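Local structure of GrgF (Penicillium sp. sh18, 6LZH) at residues A125-P139 and V223-P237. The protein acts as a polyketide transferase of the alpha/beta hydrolase fold in the biosynthesis of the fungal polyketide gregatin A. Residues are numbered along the deposited sequence; the frame is centred on the assembly and turned at random.
Sequences AAFDKRVAAAIAVAP and VVQYISPTPAMMVTP
Five backbone hydrogen bonds join A134, A136 and A138 to P231, M233 and V235. The shortest runs from A138 N to V235 O at 2.7 Å and is nearly straight (177° at the hydrogen). A136 gives its N-H to M233 O at 2.8 Å and takes the N-H of V235 on its own carbonyl. Bends at chi2 (-59°) and chi4 of K129 bring its NZ to I227 O at 3.1 Å, with weak bonds to Y226 O and T230 OG1. T230 N reaches the same I227 carbonyl from the opposite face of its plane. A methionine in place of K129 would probably leave I227 O with one donor fewer and the 226-230 segment less firmly tied to the 128-131 turn. A water bridges V131 O and T230 OG1.

Strands 133-137 and 232-237 are parallel neighbours in the central sheet of the alpha/beta hydrolase fold. Just beyond strand 133-137, A138 touches D240 and H269, assigned to the active site, and its CB rests on P237 CD at 3.7 Å. V137 and V235 lie side by side on the same face as I135 and M233, which pack against helix 277-292. On the other face M234 bends at chi3 (-69°), and its CE meets P139 CG at 4.1 Å. A126 CB packs on I227 CG1 at 3.9 Å. V223 CG1 comes to F127 CZ, the two side chains crossing at about a right angle. The F127 ring also meets Y213 of the second subunit edge-to-face.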
ATOM      1  N   ALA A 125     -11.210  -5.820  -7.807  1.00 15.68           N
ATOM      2  CA  ALA A 125     -12.188  -5.384  -8.803  1.00 16.19           C
ATOM      3  C   ALA A 125     -12.032  -3.902  -9.124  1.00 16.63           C
ATOM      4  O   ALA A 125     -12.404  -3.459 -10.217  1.00 18.97           O
ATOM      5  CB  ALA A 125     -13.607  -5.651  -8.302  1.00 16.06           C
ATOM      6  N   ALA A 126     -11.504  -3.127  -8.181  1.00 14.89           N
ATOM      7  CA  ALA A 126     -11.280  -1.705  -8.438  1.00 19.40           C
ATOM      8  C   ALA A 126     -10.251  -1.498  -9.541  1.00 18.69           C
ATOM      9  O   ALA A 126     -10.301  -0.497 -10.261  1.00 18.76           O
ATOM     10  CB  ALA A 126     -10.818  -1.011  -7.150  1.00 19.75           C
ATOM     11  N   PHE A 127      -9.300  -2.420  -9.675  1.00 18.60           N
ATOM     12  CA  PHE A 127      -8.150  -2.205 -10.541  1.00 18.08           C
ATOM     13  C   PHE A 127      -8.174  -3.035 -11.816  1.00 22.82           C
ATOM     14  O   PHE A 127      -7.539  -2.635 -12.806  1.00 19.46           O
ATOM     15  CB  PHE A 127      -6.851  -2.518  -9.775  1.00 20.68           C
ATOM     16  CG  PHE A 127      -6.676  -1.716  -8.516  1.00 23.43           C
ATOM     17  CD1 PHE A 127      -6.940  -0.351  -8.507  1.00 24.96           C
ATOM     18  CD2 PHE A 127      -6.240  -2.321  -7.341  1.00 25.40           C
ATOM     19  CE1 PHE A 127      -6.784   0.405  -7.340  1.00 28.06           C
ATOM     20  CE2 PHE A 127      -6.066  -1.570  -6.183  1.00 26.68           C
ATOM     21  CZ  PHE A 127      -6.349  -0.198  -6.189  1.00 25.80           C
ATOM     22  N   ASP A 128      -8.894  -4.155 -11.834  1.00 16.97           N
ATOM     23  CA  ASP A 128      -8.737  -5.151 -12.894  1.00 18.29           C
ATOM     24  C   ASP A 128     -10.032  -5.284 -13.688  1.00 21.05           C
ATOM     25  O   ASP A 128     -10.935  -6.034 -13.304  1.00 15.82           O
ATOM     26  CB  ASP A 128      -8.312  -6.491 -12.294  1.00 18.41           C
ATOM     27  CG  ASP A 128      -7.976  -7.524 -13.353  1.00 20.45           C
ATOM     28  OD1 ASP A 128      -8.000  -7.173 -14.559  1.00 18.35           O
ATOM     29  OD2 ASP A 128      -7.691  -8.686 -12.972  1.00 19.97           O
ATOM     30  N   LYS A 129     -10.109  -4.598 -14.828  1.00 18.23           N
ATOM     31  CA  LYS A 129     -11.318  -4.650 -15.647  1.00 19.27           C
ATOM     32  C   LYS A 129     -11.459  -5.947 -16.442  1.00 20.48           C
ATOM     33  O   LYS A 129     -12.434  -6.085 -17.189  1.00 21.42           O
ATOM     34  CB  LYS A 129     -11.353  -3.439 -16.596  1.00 20.75           C
ATOM     35  CG  LYS A 129     -11.462  -2.131 -15.854  1.00 26.40           C
ATOM     36  CD  LYS A 129     -12.720  -2.101 -15.002  1.00 28.44           C
ATOM     37  CE  LYS A 129     -12.569  -1.111 -13.860  1.00 33.62           C
ATOM     38  NZ  LYS A 129     -12.757  -1.727 -12.523  1.00 23.23           N
ATOM     39  N   ARG A 130     -10.515  -6.892 -16.319  1.00 20.11           N
ATOM     40  CA  ARG A 130     -10.749  -8.239 -16.824  1.00 20.12           C
ATOM     41  C   ARG A 130     -11.749  -9.003 -15.967  1.00 19.10           C
ATOM     42  O   ARG A 130     -12.251 -10.039 -16.406  1.00 22.40           O
ATOM     43  CB  ARG A 130      -9.433  -9.024 -16.898  1.00 20.54           C
ATOM     44  CG  ARG A 130      -8.344  -8.322 -17.744  1.00 20.08           C
ATOM     45  CD  ARG A 130      -6.999  -9.010 -17.561  1.00 22.84           C
ATOM     46  NE  ARG A 130      -6.616  -9.031 -16.150  1.00 22.45           N
ATOM     47  CZ  ARG A 130      -5.651  -9.797 -15.648  1.00 21.46           C
ATOM     48  NH1 ARG A 130      -4.946 -10.601 -16.449  1.00 16.87           N
ATOM     49  NH2 ARG A 130      -5.390  -9.750 -14.344  1.00 17.26           N
ATOM     50  N   VAL A 131     -12.049  -8.521 -14.763  1.00 19.53           N
ATOM     51  CA  VAL A 131     -13.008  -9.177 -13.881  1.00 20.61           C
ATOM     52  C   VAL A 131     -14.412  -8.805 -14.342  1.00 18.76           C
ATOM     53  O   VAL A 131     -14.704  -7.624 -14.571  1.00 20.69           O
ATOM     54  CB  VAL A 131     -12.752  -8.762 -12.417  1.00 19.33           C
ATOM     55  CG1 VAL A 131     -13.871  -9.229 -11.498  1.00 18.17           C
ATOM     56  CG2 VAL A 131     -11.384  -9.289 -11.954  1.00 18.16           C
ATOM     57  N   ALA A 132     -15.285  -9.806 -14.484  1.00 15.37           N
ATOM     58  CA  ALA A 132     -16.625  -9.549 -14.986  1.00 15.98           C
ATOM     59  C   ALA A 132     -17.600  -9.139 -13.892  1.00 17.06           C
ATOM     60  O   ALA A 132     -18.582  -8.450 -14.186  1.00 16.04           O
ATOM     61  CB  ALA A 132     -17.157 -10.782 -15.720  1.00 17.55           C
ATOM     62  N   ALA A 133     -17.335  -9.518 -12.640  1.00 16.59           N
ATOM     63  CA  ALA A 133     -18.261  -9.281 -11.533  1.00 17.17           C
ATOM     64  C   ALA A 133     -17.532  -9.600 -10.238  1.00 13.68           C
ATOM     65  O   ALA A 133     -16.579 -10.376 -10.232  1.00 16.59           O
ATOM     66  CB  ALA A 133     -19.536 -10.139 -11.661  1.00 13.63           C
ATOM     67  N   ALA A 134     -17.994  -8.996  -9.140  1.00 12.28           N
ATOM     68  CA  ALA A 134     -17.360  -9.192  -7.844  1.00 11.88           C
ATOM     69  C   ALA A 134     -18.432  -9.307  -6.774  1.00 15.92           C
ATOM     70  O   ALA A 134     -19.408  -8.551  -6.798  1.00 14.95           O
ATOM     71  CB  ALA A 134     -16.406  -8.037  -7.494  1.00 11.00           C
ATOM     72  N   ILE A 135     -18.243 -10.244  -5.833  1.00 12.33           N
ATOM     73  CA  ILE A 135     -19.141 -10.421  -4.691  1.00 10.25           C
ATOM     74  C   ILE A 135     -18.328 -10.354  -3.406  1.00 15.34           C
ATOM     75  O   ILE A 135     -17.356 -11.107  -3.241  1.00 11.77           O
ATOM     76  CB  ILE A 135     -19.896 -11.763  -4.756  1.00 11.58           C
ATOM     77  CG1 ILE A 135     -20.738 -11.857  -6.041  1.00 11.67           C
ATOM     78  CG2 ILE A 135     -20.749 -11.936  -3.470  1.00 13.76           C
ATOM     79  CD1 ILE A 135     -21.278 -13.303  -6.308  1.00 15.06           C
ATOM     80  N   ALA A 136     -18.738  -9.475  -2.486  1.00 11.05           N
ATOM     81  CA  ALA A 136     -18.118  -9.368  -1.169  1.00 16.42           C
ATOM     82  C   ALA A 136     -19.130  -9.787  -0.108  1.00 15.54           C
ATOM     83  O   ALA A 136     -20.210  -9.198  -0.006  1.00 16.13           O
ATOM     84  CB  ALA A 136     -17.617  -7.941  -0.908  1.00 15.69           C
ATOM     85  N   VAL A 137     -18.787 -10.807   0.667  1.00 12.42           N
ATOM     86  CA  VAL A 137     -19.642 -11.311   1.736  1.00 14.83           C
ATOM     87  C   VAL A 137     -19.055 -10.897   3.075  1.00 13.07           C
ATOM     88  O   VAL A 137     -17.920 -11.269   3.402  1.00 13.66           O
ATOM     89  CB  VAL A 137     -19.794 -12.836   1.662  1.00 11.15           C
ATOM     90  CG1 VAL A 137     -20.658 -13.300   2.806  1.00 12.50           C
ATOM     91  CG2 VAL A 137     -20.356 -13.266   0.300  1.00 14.17           C
ATOM     92  N   ALA A 138     -19.854 -10.156   3.870  1.00 16.87           N
ATOM     93  CA  ALA A 138     -19.468  -9.612   5.159  1.00 14.72           C
ATOM     94  C   ALA A 138     -18.042  -9.051   5.144  1.00 17.95           C
ATOM     95  O   ALA A 138     -17.217  -9.457   5.977  1.00 18.28           O
ATOM     96  CB  ALA A 138     -19.632 -10.674   6.244  1.00 14.68           C
ATOM     97  N   PRO A 139     -17.710  -8.125   4.231  1.00 15.08           N
ATOM     98  CA  PRO A 139     -16.309  -7.693   4.104  1.00 15.52           C
ATOM     99  C   PRO A 139     -15.806  -6.959   5.333  1.00 19.25           C
ATOM    100  O   PRO A 139     -16.527  -6.178   5.958  1.00 17.74           O
ATOM    101  CB  PRO A 139     -16.329  -6.767   2.887  1.00 16.30           C
ATOM    102  CG  PRO A 139     -17.755  -6.265   2.801  1.00 17.07           C
ATOM    103  CD  PRO A 139     -18.570  -7.496   3.209  1.00 14.97           C
ATOM    104  N   VAL A 223     -10.682   3.319  -2.735  1.00 25.23           N
ATOM    105  CA  VAL A 223     -10.565   2.806  -4.096  1.00 24.08           C
ATOM    106  C   VAL A 223     -11.850   2.146  -4.592  1.00 18.74           C
ATOM    107  O   VAL A 223     -11.963   1.851  -5.785  1.00 24.31           O
ATOM    108  CB  VAL A 223      -9.368   1.836  -4.230  1.00 27.72           C
ATOM    109  CG1 VAL A 223      -8.090   2.460  -3.630  1.00 26.60           C
ATOM    110  CG2 VAL A 223      -9.665   0.479  -3.596  1.00 20.95           C
ATOM    111  N   VAL A 224     -12.831   1.914  -3.709  1.00 21.09           N
ATOM    112  CA  VAL A 224     -14.022   1.188  -4.169  1.00 17.55           C
ATOM    113  C   VAL A 224     -14.845   1.998  -5.171  1.00 23.98           C
ATOM    114  O   VAL A 224     -15.616   1.418  -5.954  1.00 16.63           O
ATOM    115  CB  VAL A 224     -14.905   0.732  -2.995  1.00 21.43           C
ATOM    116  CG1 VAL A 224     -14.207  -0.364  -2.212  1.00 22.16           C
ATOM    117  CG2 VAL A 224     -15.316   1.924  -2.096  1.00 22.63           C
ATOM    118  N   GLN A 225     -14.677   3.325  -5.205  1.00 21.57           N
ATOM    119  CA  GLN A 225     -15.370   4.112  -6.221  1.00 24.00           C
ATOM    120  C   GLN A 225     -14.900   3.777  -7.629  1.00 25.43           C
ATOM    121  O   GLN A 225     -15.616   4.072  -8.594  1.00 27.66           O
ATOM    122  CB  GLN A 225     -15.205   5.613  -5.951  1.00 22.53           C
ATOM    123  CG  GLN A 225     -13.815   6.140  -6.198  1.00 29.82           C
ATOM    124  CD  GLN A 225     -12.972   6.170  -4.931  1.00 37.36           C
ATOM    125  OE1 GLN A 225     -13.135   5.321  -4.035  1.00 32.98           O
ATOM    126  NE2 GLN A 225     -12.081   7.165  -4.832  1.00 32.21           N
ATOM    127  N   TYR A 226     -13.737   3.137  -7.769  1.00 22.29           N
ATOM    128  CA  TYR A 226     -13.208   2.761  -9.078  1.00 22.03           C
ATOM    129  C   TYR A 226     -13.697   1.406  -9.567  1.00 21.69           C
ATOM    130  O   TYR A 226     -13.351   0.999 -10.683  1.00 22.32           O
ATOM    131  CB  TYR A 226     -11.682   2.751  -9.054  1.00 24.88           C
ATOM    132  CG  TYR A 226     -11.049   4.061  -8.610  1.00 27.77           C
ATOM    133  CD1 TYR A 226     -11.410   5.266  -9.194  1.00 34.33           C
ATOM    134  CD2 TYR A 226     -10.091   4.079  -7.619  1.00 29.77           C
ATOM    135  CE1 TYR A 226     -10.826   6.455  -8.812  1.00 37.35           C
ATOM    136  CE2 TYR A 226      -9.500   5.267  -7.218  1.00 37.83           C
ATOM    137  CZ  TYR A 226      -9.872   6.452  -7.818  1.00 41.93           C
ATOM    138  OH  TYR A 226      -9.281   7.636  -7.414  1.00 44.38           O
ATOM    139  N   ILE A 227     -14.456   0.667  -8.766  1.00 18.94           N
ATOM    140  CA  ILE A 227     -14.940  -0.617  -9.254  1.00 18.01           C
ATOM    141  C   ILE A 227     -15.824  -0.413 -10.478  1.00 17.78           C
ATOM    142  O   ILE A 227     -15.650  -1.073 -11.507  1.00 15.53           O
ATOM    143  CB  ILE A 227     -15.665  -1.374  -8.130  1.00 16.98           C
ATOM    144  CG1 ILE A 227     -14.687  -1.696  -6.990  1.00 13.65           C
ATOM    145  CG2 ILE A 227     -16.344  -2.635  -8.693  1.00 17.39           C
ATOM    146  CD1 ILE A 227     -15.372  -2.134  -5.703  1.00 16.66           C
ATOM    147  N   SER A 228     -16.763   0.521 -10.399  1.00 17.05           N
ATOM    148  CA  SER A 228     -17.674   0.706 -11.521  1.00 19.10           C
ATOM    149  C   SER A 228     -16.871   1.071 -12.772  1.00 23.18           C
ATOM    150  O   SER A 228     -15.937   1.878 -12.699  1.00 20.92           O
ATOM    151  CB  SER A 228     -18.711   1.788 -11.223  1.00 21.41           C
ATOM    152  OG  SER A 228     -19.388   2.194 -12.403  1.00 20.55           O
ATOM    153  N   PRO A 229     -17.231   0.540 -13.948  1.00 21.12           N
ATOM    154  CA  PRO A 229     -18.515  -0.127 -14.194  1.00 20.20           C
ATOM    155  C   PRO A 229     -18.568  -1.650 -14.003  1.00 21.61           C
ATOM    156  O   PRO A 229     -19.536  -2.265 -14.485  1.00 19.53           O
ATOM    157  CB  PRO A 229     -18.799   0.236 -15.649  1.00 22.55           C
ATOM    158  CG  PRO A 229     -17.421   0.259 -16.270  1.00 23.69           C
ATOM    159  CD  PRO A 229     -16.482   0.778 -15.196  1.00 22.93           C
ATOM    160  N   THR A 230     -17.587  -2.239 -13.319  1.00 18.44           N
ATOM    161  CA  THR A 230     -17.633  -3.670 -13.015  1.00 19.68           C
ATOM    162  C   THR A 230     -18.731  -3.959 -11.996  1.00 17.81           C
ATOM    163  O   THR A 230     -18.653  -3.466 -10.867  1.00 20.75           O
ATOM    164  CB  THR A 230     -16.296  -4.156 -12.458  1.00 23.38           C
ATOM    165  OG1 THR A 230     -15.252  -3.954 -13.424  1.00 20.88           O
ATOM    166  CG2 THR A 230     -16.394  -5.646 -12.089  1.00 19.28           C
ATOM    167  N   PRO A 231     -19.744  -4.762 -12.331  1.00 18.33           N
ATOM    168  CA  PRO A 231     -20.841  -5.006 -11.387  1.00 17.59           C
ATOM    169  C   PRO A 231     -20.341  -5.626 -10.089  1.00 14.70           C
ATOM    170  O   PRO A 231     -19.538  -6.559 -10.097  1.00 13.57           O
ATOM    171  CB  PRO A 231     -21.755  -5.974 -12.152  1.00 21.71           C
ATOM    172  CG  PRO A 231     -21.390  -5.815 -13.575  1.00 24.14           C
ATOM    173  CD  PRO A 231     -19.937  -5.475 -13.606  1.00 21.85           C
ATOM    174  N   ALA A 232     -20.839  -5.108  -8.967  1.00 14.16           N
ATOM    175  CA  ALA A 232     -20.379  -5.522  -7.648  1.00 15.51           C
ATOM    176  C   ALA A 232     -21.564  -5.761  -6.726  1.00 17.45           C
ATOM    177  O   ALA A 232     -22.541  -5.004  -6.736  1.00 16.45           O
ATOM    178  CB  ALA A 232     -19.452  -4.470  -7.017  1.00 17.07           C
ATOM    179  N   MET A 233     -21.482  -6.825  -5.934  1.00 13.06           N
ATOM    180  CA  MET A 233     -22.533  -7.160  -4.991  1.00 14.33           C
ATOM    181  C   MET A 233     -21.955  -7.250  -3.591  1.00 13.86           C
ATOM    182  O   MET A 233     -20.940  -7.923  -3.378  1.00 16.49           O
ATOM    183  CB  MET A 233     -23.196  -8.484  -5.358  1.00 13.74           C
ATOM    184  CG  MET A 233     -24.193  -8.912  -4.340  1.00 13.26           C
ATOM    185  SD  MET A 233     -25.020 -10.431  -4.908  1.00 17.34           S
ATOM    186  CE  MET A 233     -26.191 -10.661  -3.571  1.00 19.41           C
ATOM    187  N   MET A 234     -22.607  -6.606  -2.633  1.00 12.41           N
ATOM    188  CA  MET A 234     -22.243  -6.799  -1.242  1.00 16.34           C
ATOM    189  C   MET A 234     -23.318  -7.604  -0.536  1.00 15.80           C
ATOM    190  O   MET A 234     -24.521  -7.367  -0.737  1.00 14.32           O
ATOM    191  CB  MET A 234     -22.052  -5.473  -0.506  1.00 15.05           C
ATOM    192  CG  MET A 234     -21.380  -5.694   0.849  1.00 16.66           C
ATOM    193  SD  MET A 234     -21.047  -4.129   1.662  1.00 20.87           S
ATOM    194  CE  MET A 234     -19.749  -3.438   0.630  1.00 20.11           C
ATOM    195  N   VAL A 235     -22.877  -8.531   0.309  1.00 14.62           N
ATOM    196  CA  VAL A 235     -23.765  -9.388   1.094  1.00 12.14           C
ATOM    197  C   VAL A 235     -23.443  -9.161   2.559  1.00 15.19           C
ATOM    198  O   VAL A 235     -22.395  -9.604   3.056  1.00 18.50           O
ATOM    199  CB  VAL A 235     -23.624 -10.864   0.715  1.00 16.42           C
ATOM    200  CG1 VAL A 235     -24.540 -11.723   1.589  1.00 15.10           C
ATOM    201  CG2 VAL A 235     -23.939 -11.033  -0.766  1.00 16.27           C
ATOM    202  N   THR A 236     -24.341  -8.460   3.250  1.00 15.30           N
ATOM    203  CA  THR A 236     -24.050  -7.891   4.559  1.00 15.36           C
ATOM    204  C   THR A 236     -24.997  -8.495   5.587  1.00 16.06           C
ATOM    205  O   THR A 236     -26.221  -8.308   5.477  1.00 16.11           O
ATOM    206  CB  THR A 236     -24.193  -6.361   4.518  1.00 19.86           C
ATOM    207  OG1 THR A 236     -23.147  -5.800   3.711  1.00 18.37           O
ATOM    208  CG2 THR A 236     -24.115  -5.765   5.910  1.00 17.10           C
ATOM    209  N   PRO A 237     -24.497  -9.222   6.583  1.00 14.07           N
ATOM    210  CA  PRO A 237     -25.376  -9.663   7.668  1.00 16.45           C
ATOM    211  C   PRO A 237     -25.925  -8.444   8.392  1.00 17.08           C
ATOM    212  O   PRO A 237     -25.221  -7.448   8.572  1.00 17.78           O
ATOM    213  CB  PRO A 237     -24.453 -10.501   8.562  1.00 16.85           C
ATOM    214  CG  PRO A 237     -23.265 -10.892   7.661  1.00 17.80           C
ATOM    215  CD  PRO A 237     -23.102  -9.669   6.778  1.00 17.05           C
TER
HETATM  216  O   HOH W   1     -15.301  -5.130 -15.587  1.00 29.49           O